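Long-range contacts in tautomerase (Bordetella trematum, PDB 6VVR), which belongs to the tautomerase family of the MIF clan and assembles from three copies of a chain that joins two beta-alpha-beta units in one sheet: residues Pro1-His6 with Val38-Gln43; Leu62-Leu67 with Arg99-Asp104. One frame throughout, in Å; residues are numbered along the deposited sequence.

Overall arrangement
Contacts 1 and 2 illustrate how a duplicated topology can carry different chemistry. Each joins the two parallel strands of one beta-alpha-beta unit through five backbone hydrogen bonds, and the units meet where strands 2-8 and 61-68 run antiparallel side by side, leaving 39-45 and 98-105 outermost within the chain. Both contacts are buried, with centres about 9 Å apart, and in each one sheet face packs on the unit's own helix while the other looks to neighbouring subunits. Contact 1 relies on apolar packing and links its polar His-6 to Asn-4 and Tyr-45, with Asn-4 also bonded to Asn-64 of contact 2, which adds a cross-strand salt bridge, Asp-66 to Arg-103, that extends into the trimer.

Contact 1 (Pro1-His6 with Val38-Gln43); sequences PLLNVH and VRAILQ
Paired in register on one face of the sheet, Leu-2 and Arg-39 both set CG beside the backbone N and anti to the carbonyl carbon (chi1 -52° and -46°), which keeps the two chains running side by side. Leu-2 CD2 lies alongside the arginine's aliphatic stem, 3.8 Å from Arg-39 CG. Farther along this face His-6 and Gln-43 also stand side by side, while Asn-4 CB rests on Ile-41 CG1. The imidazole is gripped at both nitrogens: His-6 NE2 donates to Asn-4 OD1 at 2.9 Å, in the ring plane and on a lone pair of the amide oxygen, and ND1 is bonded to Tyr-45, which fixes the ring's rotation. On the other face Leu-3 CB meets Ala-40 CB at 3.7 Å, and Leu-42 CD1 reaches across to Val-5 CG1 at 3.9 Å. Between the two layers runs a parallel ladder, from Arg-39 N to Pro-1 O (3.2 Å) through to Gln-43 N to Val-5 O (2.9 Å). The Val-5 face packs against helix 13-31 at Leu-23, completing a beta-alpha-beta crossover; strand 61-68 flanks 2-8 within the chain, and beyond 39-45 the second subunit continues the sheet with an antiparallel strand.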
loop_
_atom_site.group_PDB
_atom_site.type_symbol
_atom_site.label_atom_id
_atom_site.label_comp_id
_atom_site.label_asym_id
_atom_site.label_seq_id
_atom_site.Cartn_x
_atom_site.Cartn_y
_atom_site.Cartn_z
ATOM N N PRO A 1 14.409 -2.465 3.087
ATOM C CA PRO A 1 12.943 -2.518 3.184
ATOM C C PRO A 1 12.305 -1.154 2.959
ATOM O O PRO A 1 12.897 -0.136 3.323
ATOM C CB PRO A 1 12.709 -2.992 4.620
ATOM C CG PRO A 1 13.927 -3.834 4.919
ATOM C CD PRO A 1 15.054 -3.069 4.271
ATOM N N LEU A 2 11.113 -1.141 2.374
ATOM C CA LEU A 2 10.397 0.084 2.054
ATOM C C LEU A 2 9.174 0.164 2.954
ATOM O O LEU A 2 8.270 -0.672 2.853
ATOM C CB LEU A 2 10.008 0.117 0.576
ATOM C CG LEU A 2 11.213 -0.143 -0.346
ATOM C CD1 LEU A 2 10.812 -0.065 -1.789
ATOM C CD2 LEU A 2 12.343 0.835 -0.062
ATOM N N LEU A 3 9.155 1.156 3.838
ATOM C CA LEU A 3 8.104 1.298 4.836
ATOM C C LEU A 3 7.170 2.435 4.459
ATOM O O LEU A 3 7.625 3.522 4.093
ATOM C CB LEU A 3 8.690 1.568 6.223
ATOM C CG LEU A 3 9.250 0.394 7.028
ATOM C CD1 LEU A 3 10.438 -0.264 6.331
ATOM C CD2 LEU A 3 9.639 0.866 8.419
ATOM N N ASN A 4 5.871 2.200 4.569
ATOM C CA ASN A 4 4.925 3.303 4.554
ATOM C C ASN A 4 4.103 3.220 5.825
ATOM O O ASN A 4 3.575 2.153 6.168
ATOM C CB ASN A 4 4.059 3.324 3.287
ATOM C CG ASN A 4 3.416 2.005 2.980
ATOM O OD1 ASN A 4 2.237 1.795 3.283
ATOM N ND2 ASN A 4 4.162 1.121 2.332
ATOM N N VAL A 5 4.042 4.344 6.536
ATOM C CA VAL A 5 3.598 4.406 7.920
ATOM C C VAL A 5 2.380 5.308 7.999
ATOM O O VAL A 5 2.337 6.372 7.370
ATOM C CB VAL A 5 4.718 4.935 8.834
ATOM C CG1 VAL A 5 4.295 4.844 10.297
ATOM C CG2 VAL A 5 5.984 4.160 8.567
ATOM N N HIS A 6 1.405 4.896 8.799
ATOM C CA HIS A 6 0.086 5.510 8.815
ATOM C C HIS A 6 -0.283 5.753 10.267
ATOM O O HIS A 6 -0.370 4.798 11.039
ATOM C CB HIS A 6 -0.922 4.587 8.121
ATOM C CG HIS A 6 -0.487 4.172 6.749
ATOM N ND1 HIS A 6 -0.912 4.820 5.609
ATOM C CD2 HIS A 6 0.369 3.204 6.337
ATOM C CE1 HIS A 6 -0.354 4.255 4.550
ATOM N NE2 HIS A 6 0.430 3.275 4.965
ATOM N N VAL A 38 16.988 1.202 3.474
ATOM C CA VAL A 38 15.869 1.449 4.385
ATOM C C VAL A 38 15.254 2.804 4.061
ATOM O O VAL A 38 15.929 3.839 4.140
ATOM C CB VAL A 38 16.314 1.401 5.859
ATOM C CG1 VAL A 38 15.142 1.712 6.781
ATOM C CG2 VAL A 38 16.940 0.048 6.210
ATOM N N ARG A 39 13.963 2.809 3.710
ATOM C CA ARG A 39 13.209 4.032 3.461
ATOM C C ARG A 39 11.883 3.952 4.199
ATOM O O ARG A 39 11.320 2.869 4.362
ATOM C CB ARG A 39 12.937 4.245 1.969
ATOM C CG ARG A 39 14.143 4.014 1.101
ATOM C CD ARG A 39 13.911 4.419 -0.347
ATOM N NE ARG A 39 15.210 4.592 -0.981
ATOM C CZ ARG A 39 15.461 5.442 -1.968
ATOM N NH1 ARG A 39 14.488 6.191 -2.464
ATOM N NH2 ARG A 39 16.699 5.548 -2.445
ATOM N N ALA A 40 11.394 5.102 4.655
ATOM C CA ALA A 40 10.083 5.147 5.284
ATOM C C ALA A 40 9.418 6.472 4.956
ATOM O O ALA A 40 10.065 7.522 4.971
ATOM C CB ALA A 40 10.170 4.943 6.803
ATOM N N ILE A 41 8.128 6.411 4.631
ATOM C CA ILE A 41 7.338 7.600 4.356
ATOM C C ILE A 41 6.091 7.530 5.219
ATOM O O ILE A 41 5.576 6.443 5.503
ATOM C CB ILE A 41 6.982 7.735 2.852
ATOM C CG1 ILE A 41 6.064 6.602 2.379
ATOM C CG2 ILE A 41 8.250 7.713 2.013
ATOM C CD1 ILE A 41 5.782 6.657 0.859
ATOM N N LEU A 42 5.606 8.700 5.624
ATOM C CA LEU A 42 4.597 8.837 6.659
ATOM C C LEU A 42 3.367 9.568 6.142
ATOM O O LEU A 42 3.468 10.516 5.353
ATOM C CB LEU A 42 5.185 9.604 7.853
ATOM C CG LEU A 42 4.320 9.899 9.075
ATOM C CD1 LEU A 42 3.763 8.622 9.664
ATOM C CD2 LEU A 42 5.165 10.623 10.095
ATOM N N GLN A 43 2.198 9.125 6.611
ATOM C CA GLN A 43 0.930 9.797 6.355
ATOM C C GLN A 43 0.099 9.858 7.627
ATOM O O GLN A 43 0.088 8.900 8.409
ATOM C CB GLN A 43 0.118 9.088 5.278
ATOM C CG GLN A 43 0.099 9.846 3.976
ATOM C CD GLN A 43 -0.131 8.937 2.802
ATOM O OE1 GLN A 43 -0.484 7.764 2.967
ATOM N NE2 GLN A 43 0.088 9.460 1.604
#

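Contact 2 (Leu62-Leu67 with Arg99-Asp104); sequences LVNVDL and RVVLRD
Arg-103 reaches across to Asp-66 in the second beta-alpha-beta unit of this tautomerase fold, where segments 62-67 and 99-104 of strands 61-68 and 98-105 lie parallel. Its NH2 donates to Asp-66 OD1 in a salt bridge of 3.0 Å; the oxygen lies in the guanidinium plane, but the nitrogen meets the syn side of the carboxylate from 31° out of its plane. An extended chain from CG to NE carries the guanidinium past Asn-64, bringing NH1 to 3.4 Å from Asn-64 CG with amide and guanidinium planes 51° apart. On the helix-facing side, Val-65 and Leu-102 lie alongside one another, Val-65 CB touching Leu-102 CD2 at 3.6 Å. Leu-67 CD2 also packs on Leu-102 CB.

The backbone ladder sets this register, with Val-65 N bonded to Val-101 O (2.8 Å) and Arg-103 N to Val-65 O (2.7 Å). Farther out, helix 73-91 packs on Val-65 through Leu-83 and on Leu-102 through Ile-80, while Asn-64 ND2 is held by Asn-4 OD1 of the adjoining strand. Across the trimer, Asp-66 OD2 pairs with Arg-103 of the second subunit and Arg-103 NH1 with Asp-66 of the third; neighbouring Arg-103 groups also come close, their like charge probably offset by the carboxylates. Toward the C-terminal end of the ladder, Leu-67 N closes on Arg-103 O at 3.1 Å, with a nearly straight N-H...O angle of 173°.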
loop_
_atom_site.group_PDB
_atom_site.type_symbol
_atom_site.label_atom_id
_atom_site.label_comp_id
_atom_site.label_asym_id
_atom_site.label_seq_id
_atom_site.Cartn_x
_atom_site.Cartn_y
_atom_site.Cartn_z
ATOM N N LEU A 62 -0.157 2.014 11.754
ATOM C CA LEU A 62 0.066 0.917 10.824
ATOM C C LEU A 62 1.406 1.110 10.135
ATOM O O LEU A 62 1.668 2.185 9.590
ATOM C CB LEU A 62 -1.057 0.851 9.784
ATOM C CG LEU A 62 -0.851 -0.193 8.686
ATOM C CD1 LEU A 62 -0.932 -1.620 9.266
ATOM C CD2 LEU A 62 -1.866 0.015 7.568
ATOM N N VAL A 63 2.252 0.079 10.167
ATOM C CA VAL A 63 3.517 0.070 9.436
ATOM C C VAL A 63 3.433 -1.032 8.388
ATOM O O VAL A 63 3.358 -2.216 8.731
ATOM C CB VAL A 63 4.726 -0.141 10.369
ATOM C CG1 VAL A 63 6.035 -0.077 9.575
ATOM C CG2 VAL A 63 4.745 0.895 11.507
ATOM N N ASN A 64 3.441 -0.646 7.115
ATOM C CA ASN A 64 3.522 -1.586 6.007
ATOM C C ASN A 64 4.959 -1.669 5.516
ATOM O O ASN A 64 5.578 -0.636 5.230
ATOM C CB ASN A 64 2.614 -1.147 4.857
ATOM C CG ASN A 64 1.148 -1.193 5.223
ATOM O OD1 ASN A 64 0.718 -2.035 6.011
ATOM N ND2 ASN A 64 0.369 -0.283 4.647
ATOM N N VAL A 65 5.477 -2.893 5.394
ATOM C CA VAL A 65 6.867 -3.141 5.013
ATOM C C VAL A 65 6.877 -4.000 3.759
ATOM O O VAL A 65 6.421 -5.151 3.786
ATOM C CB VAL A 65 7.656 -3.844 6.126
ATOM C CG1 VAL A 65 9.126 -3.983 5.714
ATOM C CG2 VAL A 65 7.496 -3.124 7.460
ATOM N N ASP A 66 7.390 -3.446 2.662
ATOM C CA ASP A 66 7.706 -4.233 1.482
ATOM C C ASP A 66 9.193 -4.543 1.545
ATOM O O ASP A 66 10.021 -3.623 1.560
ATOM C CB ASP A 66 7.356 -3.481 0.196
ATOM C CG ASP A 66 5.865 -3.270 0.038
ATOM O OD1 ASP A 66 5.087 -4.207 0.301
ATOM O OD2 ASP A 66 5.462 -2.163 -0.337
ATOM N N LEU A 67 9.533 -5.822 1.640
ATOM C CA LEU A 67 10.925 -6.207 1.801
ATOM C C LEU A 67 11.246 -7.431 0.953
ATOM O O LEU A 67 10.377 -8.239 0.623
ATOM C CB LEU A 67 11.281 -6.476 3.270
ATOM C CG LEU A 67 10.927 -7.836 3.873
ATOM C CD1 LEU A 67 11.592 -8.000 5.231
ATOM C CD2 LEU A 67 9.414 -7.982 3.985
ATOM N N ARG A 99 -0.268 -2.020 14.321
ATOM C CA ARG A 99 -0.164 -3.209 13.488
ATOM C C ARG A 99 1.008 -3.049 12.527
ATOM O O ARG A 99 1.285 -1.943 12.055
ATOM C CB ARG A 99 -1.453 -3.461 12.698
ATOM C CG ARG A 99 -2.636 -3.927 13.542
ATOM C CD ARG A 99 -2.345 -5.236 14.285
ATOM N NE ARG A 99 -3.508 -5.676 15.069
ATOM C CZ ARG A 99 -3.785 -5.260 16.304
ATOM N NH1 ARG A 99 -4.864 -5.716 16.934
ATOM N NH2 ARG A 99 -2.989 -4.389 16.914
ATOM N N VAL A 100 1.690 -4.161 12.245
ATOM C CA VAL A 100 2.787 -4.219 11.281
ATOM C C VAL A 100 2.465 -5.312 10.276
ATOM O O VAL A 100 2.095 -6.420 10.672
ATOM C CB VAL A 100 4.138 -4.527 11.954
ATOM C CG1 VAL A 100 5.257 -4.562 10.895
ATOM C CG2 VAL A 100 4.444 -3.535 13.046
ATOM N N VAL A 101 2.618 -5.012 8.986
ATOM C CA VAL A 101 2.385 -5.968 7.908
ATOM C C VAL A 101 3.655 -6.062 7.074
ATOM O O VAL A 101 4.180 -5.038 6.625
ATOM C CB VAL A 101 1.207 -5.546 7.014
ATOM C CG1 VAL A 101 1.002 -6.567 5.893
ATOM C CG2 VAL A 101 -0.044 -5.351 7.851
ATOM N N LEU A 102 4.147 -7.281 6.875
ATOM C CA LEU A 102 5.301 -7.526 6.022
ATOM C C LEU A 102 4.812 -8.134 4.719
ATOM O O LEU A 102 4.018 -9.083 4.730
ATOM C CB LEU A 102 6.309 -8.471 6.683
ATOM C CG LEU A 102 6.760 -8.174 8.116
ATOM C CD1 LEU A 102 7.800 -9.201 8.553
ATOM C CD2 LEU A 102 7.310 -6.745 8.262
ATOM N N ARG A 103 5.272 -7.584 3.604
ATOM C CA ARG A 103 4.993 -8.150 2.288
ATOM C C ARG A 103 6.313 -8.646 1.716
ATOM O O ARG A 103 7.189 -7.842 1.381
ATOM C CB ARG A 103 4.330 -7.120 1.377
ATOM C CG ARG A 103 3.158 -6.409 2.045
ATOM C CD ARG A 103 2.158 -5.901 1.024
ATOM N NE ARG A 103 1.188 -5.008 1.648
ATOM C CZ ARG A 103 1.392 -3.710 1.857
ATOM N NH1 ARG A 103 0.438 -2.979 2.416
ATOM N NH2 ARG A 103 2.539 -3.141 1.483
ATOM N N ASP A 104 6.466 -9.970 1.650
ATOM C CA ASP A 104 7.656 -10.588 1.070
ATOM C C ASP A 104 7.642 -10.361 -0.435
ATOM O O ASP A 104 6.730 -10.828 -1.123
ATOM C CB ASP A 104 7.684 -12.083 1.377
ATOM C CG ASP A 104 8.623 -12.443 2.526
ATOM O OD1 ASP A 104 9.302 -11.555 3.073
ATOM O OD2 ASP A 104 8.683 -13.646 2.868
#